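Local coordinates for protein SusD homolog (Bacteroides thetaiotaomicron, PDB 3SGH) that probably binds glycans at the cell surface as a SusD-like outer-membrane lipoprotein, helping to capture them for uptake, at residues A[477-480]-A[486-489]; A[115-120]-A[141-146]; A[453-458]-A[490-495]. All blocks are in the same frame, centred on the assembly; numbering follows the deposited sequence. Where two conformers were deposited one is given.

The three contacts form one connected patch. Contacts 1 and 3 are closest, with centres about 7 Å apart; contact 2 lies about 13 Å from each, centre to centre. Contact 1 is nested within the loop that contact 3 closes, and the two are joined by a salt bridge, D488 OD1 to R455 NE at 2.7 Å. Contact 2, a helix pair, closes earlier in the chain. The end of its helix 100-120 meets contact 3, where L119 O lies 2.8 Å from L457 N in a probable hydrogen bond. L489 of contact 1 rests on the same helix end, its CD1 3.3 Å from S118 O. Two loop contacts are thus fitted against one helix end.

Contact 1: A[477-480]-A[486-489]; sequences MLSN and GTDL
The carboxamide of N480 meets T487, whose OG1 lies beyond the amide's oxygen and nitrogen and a little out of their plane, 2.7 Å from OD1. T487 CG2 stands farther out on the same side of that plane and also comes close to OD1, at 3.0 Å, so the packing here is tight. With OG1 beside its backbone N and CG2 anti to it (chi1 -68°), T487 presents both branches to the 477-480 segment. The single hydroxyl proton of T487 could go to N480 OD1 or to K482 O, while K482 N also bonds to OD1, so the intervening turn is tied into the same group. The other flat group, the D488 carboxylate, is engaged elsewhere, by salt bridges to R455 and R452. Its backbone is what S479 grips: S479 OG donates to D488 O at 2.7 Å, tilted only slightly from the carbonyl plane. Water 1 joins that same oxygen to S479 N. Water 2 accepts from D488 N and donates to S479 OG over 2.9 Å. L478 CB adds an apolar touch on T487 CG2 at 4.0 Å. The chemistry implies a loop closure bound through polar groups more than apolar ones: D488 is held at its backbone by S479 and the two waters, and at its carboxylate by R455 and R452.

Contact 2: A[115-120]-A[141-146]; sequences LLASLQ and QTVWHA
W144 and A117 carry most of this contact, with S118 completing it. The indole reaches from helix 140-162 toward helix 100-120, with CG beside the backbone N (chi1 -79°), a turn that brings the NE1 and CZ2 side of the ring up to A117 and S118. A117 CB approaches the ring obliquely, 4.1 Å from NE1, and also touches V143 CG1 at 4.4 Å. S118 OG meets the ring at its edge and in its plane, 3.4 Å from CZ2. That hydroxyl's hydrogen bonds run elsewhere, to Q114 O one turn back and to R198 NH1, and toward the tryptophan it lies against the C-H edge of the six-membered ring, with no hydrogen bond to it. Also in the ring plane is water 3, which accepts from W144 NE1 at 3.0 Å and donates to A117 O at 2.8 Å. The buried indole nitrogen is thereby satisfied, and the rotation of the ring is tied to the backbone of the facing helix. W491 brings its own ring against W144, the planes about 80° apart. The segment axes stay 11.0 Å apart and run nearly antiparallel, at 161°. Such near-antiparallel neighbouring helices are characteristic of the alpha-alpha superhelix of SusD-like proteins, whose family belongs to the TPR clan.

Contact 3: A[453-458]-A[490-495]; sequences GQRRLR and WWAMKE
R455 makes the contact, extending its guanidinium to the backbone of M493 while its neighbours in 453-458 bond to one another and to other parts of the chain. Just upstream, Q454 folds back on its own loop: NE2 donates to R456 O over 2.9 Å in a fairly straight bond (161°). The acceptor lies in the amide plane of Q454, yet the donor stands well above the plane of the R456 carbonyl. R455 comes next, its chain bent at both chi2 and chi3, which swings the head group round toward 490-495. NH2 reaches M493 O at 3.3 Å, a weak bond with a poor angle of 120°, and A492 CB lies 4.2 Å from the same nitrogen; both approach the guanidinium obliquely. The stronger hold on this head group is the D488 carboxylate at NE, with R452 O taking NH1. R456 turns elsewhere, to D483 and the carbonyl of Q120, and L457 packs on L119 of helix 100-120. Across the contact, K494 curls over its own segment: NZ donates to A492 O at 2.8 Å, in the carbonyl plane, and also pairs with the C-terminal carboxylate of Y499. Two irregular segments thus meet lightly, through one weak arginine-to-carbonyl bond and the A492 methyl, beside helices 100-120 and 424-432, consistent with a SusD-like fold in which long loops lie over a helical scaffold.

Contact 1: A[477-480]-A[486-489]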
# COMPACT_ATOMS: atom_id res chain seq x y z
N MSE A 477 16.36 16.14 9.40
CA MSE A 477 14.97 15.95 9.79
C MSE A 477 14.61 14.49 10.12
O MSE A 477 13.58 14.23 10.73
CB MSE A 477 14.02 16.49 8.69
CG MSE A 477 14.25 17.92 8.35
SE MSE A 477 13.20 18.42 6.84
CE MSE A 477 14.02 20.14 6.51
N LEU A 478 15.44 13.53 9.68
CA LEU A 478 15.19 12.12 9.88
C LEU A 478 15.41 11.78 11.34
O LEU A 478 16.24 12.39 12.00
CB LEU A 478 16.12 11.24 9.02
CG LEU A 478 15.87 11.28 7.50
CD1 LEU A 478 16.96 10.59 6.64
CD2 LEU A 478 14.49 10.68 7.20
N SER A 479 14.72 10.76 11.79
CA SER A 479 14.72 10.36 13.18
C SER A 479 16.12 10.26 13.78
O SER A 479 16.34 10.76 14.87
CB SER A 479 14.00 9.01 13.34
OG SER A 479 14.59 7.99 12.58
N ASN A 480 17.04 9.59 13.08
CA ASN A 480 18.42 9.48 13.58
C ASN A 480 19.45 10.27 12.80
O ASN A 480 20.67 10.03 12.92
CB ASN A 480 18.82 8.01 13.60
CG ASN A 480 18.96 7.40 12.20
OD1 ASN A 480 18.76 8.07 11.17
ND2 ASN A 480 19.31 6.12 12.16
N GLY A 486 17.85 1.81 6.84
CA GLY A 486 17.48 1.30 8.16
C GLY A 486 16.96 2.34 9.17
O GLY A 486 16.64 2.00 10.32
N THR A 487 16.90 3.60 8.74
CA THR A 487 16.37 4.71 9.51
C THR A 487 14.85 4.71 9.51
O THR A 487 14.24 4.59 8.48
CB THR A 487 16.90 6.06 8.99
OG1 THR A 487 18.31 6.14 9.28
CG2 THR A 487 16.26 7.26 9.68
N ASP A 488 14.29 4.83 10.71
CA ASP A 488 12.86 4.86 10.88
C ASP A 488 12.23 6.20 10.50
O ASP A 488 12.76 7.27 10.77
CB ASP A 488 12.49 4.46 12.30
CG ASP A 488 12.29 2.93 12.45
OD1 ASP A 488 11.52 2.32 11.66
OD2 ASP A 488 12.93 2.36 13.39
N LEU A 489 11.06 6.07 9.88
CA LEU A 489 10.18 7.19 9.65
C LEU A 489 9.48 7.70 10.93
O LEU A 489 9.39 7.00 11.93
CB LEU A 489 9.18 6.82 8.57
CG LEU A 489 9.82 6.49 7.22
CD1 LEU A 489 8.77 6.28 6.14
CD2 LEU A 489 10.82 7.59 6.77
O HOH W 1 12.26 10.00 10.35
O HOH W 2 15.80 5.41 13.15

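Contact 2: A[115-120]-A[141-146]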
# COMPACT_ATOMS: atom_id res chain seq x y z
N LEU A 115 1.95 8.37 -0.22
CA LEU A 115 2.75 7.22 -0.56
C LEU A 115 4.24 7.53 -0.50
O LEU A 115 5.00 6.80 0.11
CB LEU A 115 2.38 6.66 -1.93
CG LEU A 115 3.19 5.46 -2.45
CD1 LEU A 115 3.24 4.35 -1.44
CD2 LEU A 115 2.60 5.01 -3.81
N LEU A 116 4.65 8.65 -1.09
CA LEU A 116 6.08 8.95 -1.15
C LEU A 116 6.59 9.27 0.27
O LEU A 116 7.69 8.86 0.65
CB LEU A 116 6.36 10.08 -2.16
CG LEU A 116 7.84 10.37 -2.43
CD1 LEU A 116 8.59 9.08 -2.88
CD2 LEU A 116 8.03 11.56 -3.45
N ALA A 117 5.79 9.98 1.07
CA ALA A 117 6.16 10.26 2.47
C ALA A 117 6.28 8.97 3.29
O ALA A 117 7.19 8.86 4.13
CB ALA A 117 5.14 11.21 3.16
N SER A 118 5.40 8.01 3.02
CA SER A 118 5.43 6.68 3.66
C SER A 118 6.61 5.81 3.21
O SER A 118 6.94 4.82 3.85
CB SER A 118 4.11 5.97 3.42
OG SER A 118 3.05 6.70 4.05
N LEU A 119 7.24 6.19 2.09
CA LEU A 119 8.46 5.57 1.62
C LEU A 119 9.73 6.22 2.21
O LEU A 119 10.56 5.52 2.77
CB LEU A 119 8.50 5.64 0.08
CG LEU A 119 7.53 4.70 -0.65
CD1 LEU A 119 7.39 5.04 -2.16
CD2 LEU A 119 7.99 3.20 -0.51
N GLN A 120 9.93 7.53 1.99
CA GLN A 120 11.20 8.16 2.28
C GLN A 120 11.20 9.12 3.45
O GLN A 120 12.26 9.45 3.97
CB GLN A 120 11.75 8.89 1.04
CG GLN A 120 11.02 10.11 0.62
CD GLN A 120 11.78 10.85 -0.45
OE1 GLN A 120 12.06 10.30 -1.50
NE2 GLN A 120 12.18 12.08 -0.17
N GLN A 141 6.29 15.66 10.16
CA GLN A 141 5.11 16.26 10.79
C GLN A 141 4.46 17.31 9.87
O GLN A 141 3.23 17.34 9.71
CB GLN A 141 5.43 16.86 12.18
CG GLN A 141 4.19 17.43 12.81
CD GLN A 141 4.52 18.28 14.01
OE1 GLN A 141 5.39 19.15 13.94
NE2 GLN A 141 3.83 18.04 15.10
N THR A 142 5.28 18.14 9.24
CA THR A 142 4.75 19.26 8.48
C THR A 142 4.03 18.78 7.26
O THR A 142 2.93 19.26 6.95
CB THR A 142 5.91 20.24 8.10
OG1 THR A 142 6.41 20.85 9.31
CG2 THR A 142 5.42 21.33 7.16
N VAL A 143 4.62 17.83 6.54
CA VAL A 143 3.96 17.33 5.31
C VAL A 143 2.69 16.54 5.64
O VAL A 143 1.71 16.71 4.97
CB VAL A 143 4.90 16.55 4.34
CG1 VAL A 143 5.44 15.25 4.94
CG2 VAL A 143 4.19 16.31 3.04
N TRP A 144 2.69 15.71 6.68
CA TRP A 144 1.47 15.01 7.02
C TRP A 144 0.35 16.00 7.36
O TRP A 144 -0.77 15.87 6.88
CB TRP A 144 1.73 14.01 8.15
CG TRP A 144 2.38 12.72 7.61
CD1 TRP A 144 3.71 12.42 7.61
CD2 TRP A 144 1.73 11.63 6.93
NE1 TRP A 144 3.93 11.23 7.04
CE2 TRP A 144 2.75 10.71 6.58
CE3 TRP A 144 0.41 11.34 6.61
CZ2 TRP A 144 2.47 9.50 5.94
CZ3 TRP A 144 0.14 10.15 5.93
CH2 TRP A 144 1.16 9.27 5.59
N HIS A 145 0.66 16.99 8.19
CA HIS A 145 -0.37 18.01 8.55
C HIS A 145 -0.83 18.83 7.34
O HIS A 145 -2.06 19.03 7.14
CB HIS A 145 0.13 18.91 9.66
CG HIS A 145 0.15 18.25 11.01
ND1 HIS A 145 -0.12 18.93 12.17
CD2 HIS A 145 0.45 16.99 11.38
CE1 HIS A 145 0.00 18.11 13.20
NE2 HIS A 145 0.35 16.92 12.74
N ALA A 146 0.12 19.25 6.49
CA ALA A 146 -0.20 19.95 5.25
C ALA A 146 -1.11 19.13 4.35
O ALA A 146 -2.04 19.69 3.78
CB ALA A 146 1.06 20.35 4.48
O HOH W 3 6.58 9.82 6.73

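Contact 3: A[453-458]-A[490-495]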
# COMPACT_ATOMS: atom_id res chain seq x y z
N GLY A 453 13.62 -5.46 9.20
CA GLY A 453 13.66 -5.25 7.76
C GLY A 453 14.12 -3.85 7.36
O GLY A 453 14.63 -3.07 8.20
N GLN A 454 13.92 -3.52 6.09
CA GLN A 454 14.18 -2.18 5.57
C GLN A 454 13.12 -1.25 6.13
O GLN A 454 11.98 -1.62 6.22
CB GLN A 454 14.16 -2.17 4.03
CG GLN A 454 14.44 -0.78 3.46
CD GLN A 454 15.04 -0.79 2.07
OE1 GLN A 454 15.53 -1.84 1.58
NE2 GLN A 454 15.06 0.39 1.41
N ARG A 455 13.51 -0.05 6.54
CA ARG A 455 12.63 0.82 7.30
C ARG A 455 12.10 2.01 6.45
O ARG A 455 11.07 2.60 6.78
CB ARG A 455 13.32 1.28 8.55
CG ARG A 455 13.83 0.16 9.43
CD ARG A 455 12.75 -0.86 9.87
NE ARG A 455 11.70 -0.24 10.69
CZ ARG A 455 10.62 -0.85 11.19
NH1 ARG A 455 10.38 -2.13 10.92
NH2 ARG A 455 9.76 -0.20 11.96
N ARG A 456 12.81 2.32 5.37
CA ARG A 456 12.48 3.41 4.45
C ARG A 456 13.31 3.32 3.16
O ARG A 456 14.32 2.63 3.12
CB ARG A 456 12.75 4.78 5.09
CG ARG A 456 14.20 5.14 5.30
CD ARG A 456 14.39 6.42 6.06
NE ARG A 456 14.31 7.57 5.16
CZ ARG A 456 15.34 8.06 4.48
NH1 ARG A 456 16.54 7.47 4.53
NH2 ARG A 456 15.16 9.12 3.69
N LEU A 457 12.87 4.05 2.14
CA LEU A 457 13.73 4.32 0.99
C LEU A 457 14.52 5.60 1.29
O LEU A 457 14.11 6.41 2.10
CB LEU A 457 12.88 4.49 -0.27
CG LEU A 457 12.52 3.19 -1.01
CD1 LEU A 457 11.91 2.13 -0.10
CD2 LEU A 457 11.58 3.52 -2.19
N ARG A 458 15.65 5.77 0.61
CA ARG A 458 16.53 6.90 0.79
C ARG A 458 16.16 8.02 -0.18
O ARG A 458 15.46 7.79 -1.18
CB ARG A 458 17.98 6.47 0.57
CG ARG A 458 18.52 5.55 1.64
CD ARG A 458 19.96 5.10 1.38
NE ARG A 458 19.97 4.15 0.24
CZ ARG A 458 20.31 4.45 -1.01
NH1 ARG A 458 20.70 5.68 -1.33
NH2 ARG A 458 20.24 3.53 -1.96
N TRP A 490 8.91 8.89 10.83
CA TRP A 490 8.43 9.64 11.99
C TRP A 490 7.29 8.88 12.70
O TRP A 490 7.18 8.87 13.94
CB TRP A 490 7.96 11.00 11.48
CG TRP A 490 7.21 11.85 12.40
CD1 TRP A 490 7.69 12.53 13.51
CD2 TRP A 490 5.84 12.26 12.25
NE1 TRP A 490 6.68 13.29 14.06
CE2 TRP A 490 5.54 13.12 13.31
CE3 TRP A 490 4.84 11.96 11.34
CZ2 TRP A 490 4.26 13.69 13.49
CZ3 TRP A 490 3.58 12.52 11.52
CH2 TRP A 490 3.30 13.35 12.58
N TRP A 491 6.45 8.25 11.89
CA TRP A 491 5.28 7.52 12.35
C TRP A 491 5.55 6.05 12.64
O TRP A 491 4.68 5.38 13.20
CB TRP A 491 4.14 7.60 11.33
CG TRP A 491 4.57 7.21 9.92
CD1 TRP A 491 4.98 8.04 8.94
CD2 TRP A 491 4.65 5.87 9.37
NE1 TRP A 491 5.30 7.32 7.79
CE2 TRP A 491 5.09 5.99 8.03
CE3 TRP A 491 4.34 4.60 9.86
CZ2 TRP A 491 5.29 4.89 7.21
CZ3 TRP A 491 4.52 3.49 9.03
CH2 TRP A 491 5.00 3.64 7.73
N ALA A 492 6.74 5.55 12.30
CA ALA A 492 7.04 4.11 12.46
C ALA A 492 7.40 3.83 13.89
O ALA A 492 7.91 4.70 14.60
CB ALA A 492 8.21 3.69 11.55
N MSE A 493 7.19 2.59 14.33
CA MSE A 493 7.64 2.15 15.65
C MSE A 493 9.17 2.09 15.65
O MSE A 493 9.77 1.62 14.71
CB MSE A 493 7.07 0.77 15.97
CG MSE A 493 7.49 0.30 17.33
SE MSE A 493 6.46 -1.26 17.86
CE MSE A 493 6.44 -2.32 16.26
N LYS A 494 9.78 2.66 16.68
CA LYS A 494 11.23 2.70 16.77
C LYS A 494 11.73 1.45 17.45
O LYS A 494 10.94 0.67 17.97
CB LYS A 494 11.67 3.95 17.54
CG LYS A 494 11.14 5.28 16.99
CD LYS A 494 11.37 5.45 15.51
CE LYS A 494 10.98 6.84 15.04
NZ LYS A 494 9.46 6.99 14.99
N GLU A 495 13.05 1.29 17.44
CA GLU A 495 13.71 0.09 17.97
C GLU A 495 13.28 -0.24 19.38
O GLU A 495 13.10 -1.42 19.71
CB GLU A 495 15.23 0.23 17.89
CG GLU A 495 15.81 -0.05 16.50
CD GLU A 495 17.36 -0.06 16.48
OE1 GLU A 495 17.96 0.30 17.52
OE2 GLU A 495 17.97 -0.41 15.44